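Side-chain contact in ubiquitin conjugating enzyme (PDB 3WE5), which probably takes activated ubiquitin from an E1 enzyme as a thioester and passes it on to target proteins, as ubiquitin-conjugating E2 enzymes do: residues Val130-Thr133 with Leu134-Leu138. Residues are numbered along the deposited sequence; the frame is centred on the assembly and turned at random.
Sequences VCVT and LQSML
Val130 and Leu134 sit one turn apart on the helix and point their side chains the same way, side by side, with CG1 of Val130 3.9 Å from CD1 of Leu134. The torsions help place these methyls: Val130 CG1 stands anti to its own nitrogen (chi1 175°), while Leu134 holds CG beside its nitrogen (chi1 -65°). The leucine branch point also closes down on the turn before it, CG lying 3.3 Å from the Val130 carbonyl oxygen. That same oxygen accepts the Leu134 N-H at 2.9 Å, nearly straight at 160°. This is the buried face. Val130 meets Phe77 and Leu134 meets Leu75, both on strand 72-78; Cys131 touches Phe77, Phe58 and Ile60 of strand 55-61, and Ile45 of strand 45-49. Helix 127-140 thus lies against three strands of the antiparallel sheet of the ubiquitin-conjugating (UBC) fold. Gln135 reaches along the sheet side, its extended chain carrying NE2 to the carbonyl oxygens of Glu61 and Val43, two bonds that fix the amide. Val132 stands at the edge of the packed face, against Ile45 and Pro42. Its carbonyl oxygen accepts the N-H of solvent-exposed Ser136, whose OG lies 3.1 Å from that oxygen; their side chains stay apart, Val132 CG1 to Ser136 OG 4.4 Å. Thr133 turns its hydroxyl back to the Ala129 carbonyl, while Thr133 O receives Met137 N at 2.9 Å. Met137 runs away from Val130-Thr133, its SD 4.2 Å from Leu134 CD2.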
ATOM      1  N   VAL A 130      -4.374   7.261 -19.862  1.00 12.07           N
ATOM      2  CA  VAL A 130      -3.689   6.499 -18.852  1.00 13.12           C
ATOM      3  C   VAL A 130      -2.419   7.225 -18.390  1.00 13.11           C
ATOM      4  O   VAL A 130      -2.130   7.269 -17.193  1.00 13.65           O
ATOM      5  CB  VAL A 130      -3.325   5.095 -19.374  1.00 12.05           C
ATOM      6  CG1 VAL A 130      -2.487   4.334 -18.346  1.00 15.49           C
ATOM      7  CG2 VAL A 130      -4.599   4.324 -19.705  1.00 14.68           C
ATOM      8  N   CYS A 131      -1.646   7.751 -19.341  1.00 12.44           N
ATOM      9  CA  CYS A 131      -0.414   8.476 -18.992  1.00 10.23           C
ATOM     10  C   CYS A 131      -0.707   9.645 -18.057  1.00 11.97           C
ATOM     11  O   CYS A 131       0.011   9.857 -17.057  1.00 12.34           O
ATOM     12  CB  CYS A 131       0.230   9.047 -20.246  1.00 10.60           C
ATOM     13  SG  CYS A 131       1.065   7.784 -21.287  1.00 14.09           S
ATOM     14  N   VAL A 132      -1.734  10.405 -18.412  1.00 12.44           N
ATOM     15  CA  VAL A 132      -2.127  11.583 -17.611  1.00 14.38           C
ATOM     16  C   VAL A 132      -2.590  11.179 -16.224  1.00 15.29           C
ATOM     17  O   VAL A 132      -2.232  11.822 -15.221  1.00 15.96           O
ATOM     18  CB  VAL A 132      -3.239  12.374 -18.310  1.00 14.68           C
ATOM     19  CG1 VAL A 132      -3.905  13.364 -17.346  1.00 21.80           C
ATOM     20  CG2 VAL A 132      -2.700  13.095 -19.550  1.00 17.87           C
ATOM     21  N   THR A 133      -3.418  10.132 -16.162  1.00 13.17           N
ATOM     22  CA  THR A 133      -3.876   9.593 -14.878  1.00 14.35           C
ATOM     23  C   THR A 133      -2.743   9.130 -13.975  1.00 15.71           C
ATOM     24  O   THR A 133      -2.740   9.409 -12.779  1.00 16.17           O
ATOM     25  CB  THR A 133      -4.900   8.420 -15.092  1.00 13.60           C
ATOM     26  OG1 THR A 133      -6.009   8.897 -15.861  1.00 17.66           O
ATOM     27  CG2 THR A 133      -5.406   7.871 -13.765  1.00 18.50           C
ATOM     28  N   LEU A 134      -1.762   8.426 -14.530  1.00 14.29           N
ATOM     29  CA  LEU A 134      -0.651   7.949 -13.730  1.00 11.64           C
ATOM     30  C   LEU A 134       0.267   9.105 -13.311  1.00 13.09           C
ATOM     31  O   LEU A 134       0.822   9.091 -12.195  1.00 16.29           O
ATOM     32  CB  LEU A 134       0.150   6.878 -14.497  1.00 11.65           C
ATOM     33  CG  LEU A 134      -0.626   5.596 -14.787  1.00 14.66           C
ATOM     34  CD1 LEU A 134       0.223   4.633 -15.602  1.00 16.57           C
ATOM     35  CD2 LEU A 134      -1.080   4.909 -13.498  1.00 15.94           C
ATOM     36  N   GLN A 135       0.411  10.095 -14.185  1.00 12.71           N
ATOM     37  CA  GLN A 135       1.178  11.298 -13.845  1.00 13.75           C
ATOM     38  C   GLN A 135       0.542  11.999 -12.643  1.00 15.73           C
ATOM     39  O   GLN A 135       1.248  12.410 -11.717  1.00 18.58           O
ATOM     40  CB  GLN A 135       1.195  12.235 -15.040  1.00 17.49           C
ATOM     41  CG  GLN A 135       2.123  13.472 -14.929  1.00 16.47           C
ATOM     42  CD  GLN A 135       1.922  14.377 -16.117  1.00 11.10           C
ATOM     43  OE1 GLN A 135       0.784  14.594 -16.551  1.00 16.32           O
ATOM     44  NE2 GLN A 135       3.013  14.892 -16.675  1.00 15.65           N
ATOM     45  N   SER A 136      -0.782  12.108 -12.665  1.00 14.88           N
ATOM     46  CA  SER A 136      -1.557  12.720 -11.577  1.00 16.64           C
ATOM     47  C   SER A 136      -1.523  11.908 -10.288  1.00 23.09           C
ATOM     48  O   SER A 136      -1.534  12.470  -9.184  1.00 18.88           O
ATOM     49  CB  SER A 136      -3.014  12.904 -12.015  1.00 20.79           C
ATOM     50  OG  SER A 136      -3.125  13.836 -13.065  1.00 30.02           O
ATOM     51  N   MET A 137      -1.506  10.584 -10.418  1.00 17.64           N
ATOM     52  CA  MET A 137      -1.367   9.716  -9.263  1.00 16.39           C
ATOM     53  C   MET A 137      -0.022   9.946  -8.580  1.00 22.23           C
ATOM     54  O   MET A 137       0.060   9.999  -7.348  1.00 20.92           O
ATOM     55  CB  MET A 137      -1.488   8.247  -9.697  1.00 17.59           C
ATOM     56  CG  MET A 137      -1.147   7.224  -8.617  1.00 23.94           C
ATOM     57  SD  MET A 137      -0.832   5.591  -9.325  1.00 27.53           S
ATOM     58  CE  MET A 137       0.882   5.747  -9.795  1.00 28.34           C
ATOM     59  N   LEU A 138       1.031  10.099  -9.377  1.00 16.12           N
ATOM     60  CA  LEU A 138       2.343  10.386  -8.818  1.00 17.43           C
ATOM     61  C   LEU A 138       2.310  11.779  -8.169  1.00 21.85           C
ATOM     62  O   LEU A 138       2.850  11.977  -7.070  1.00 19.82           O
ATOM     63  CB  LEU A 138       3.433  10.284  -9.893  1.00 17.25           C
ATOM     64  CG  LEU A 138       3.795   8.907 -10.474  1.00 15.91           C
ATOM     65  CD1 LEU A 138       4.865   9.042 -11.542  1.00 17.84           C
ATOM     66  CD2 LEU A 138       4.293   7.988  -9.398  1.00 18.07           C
TER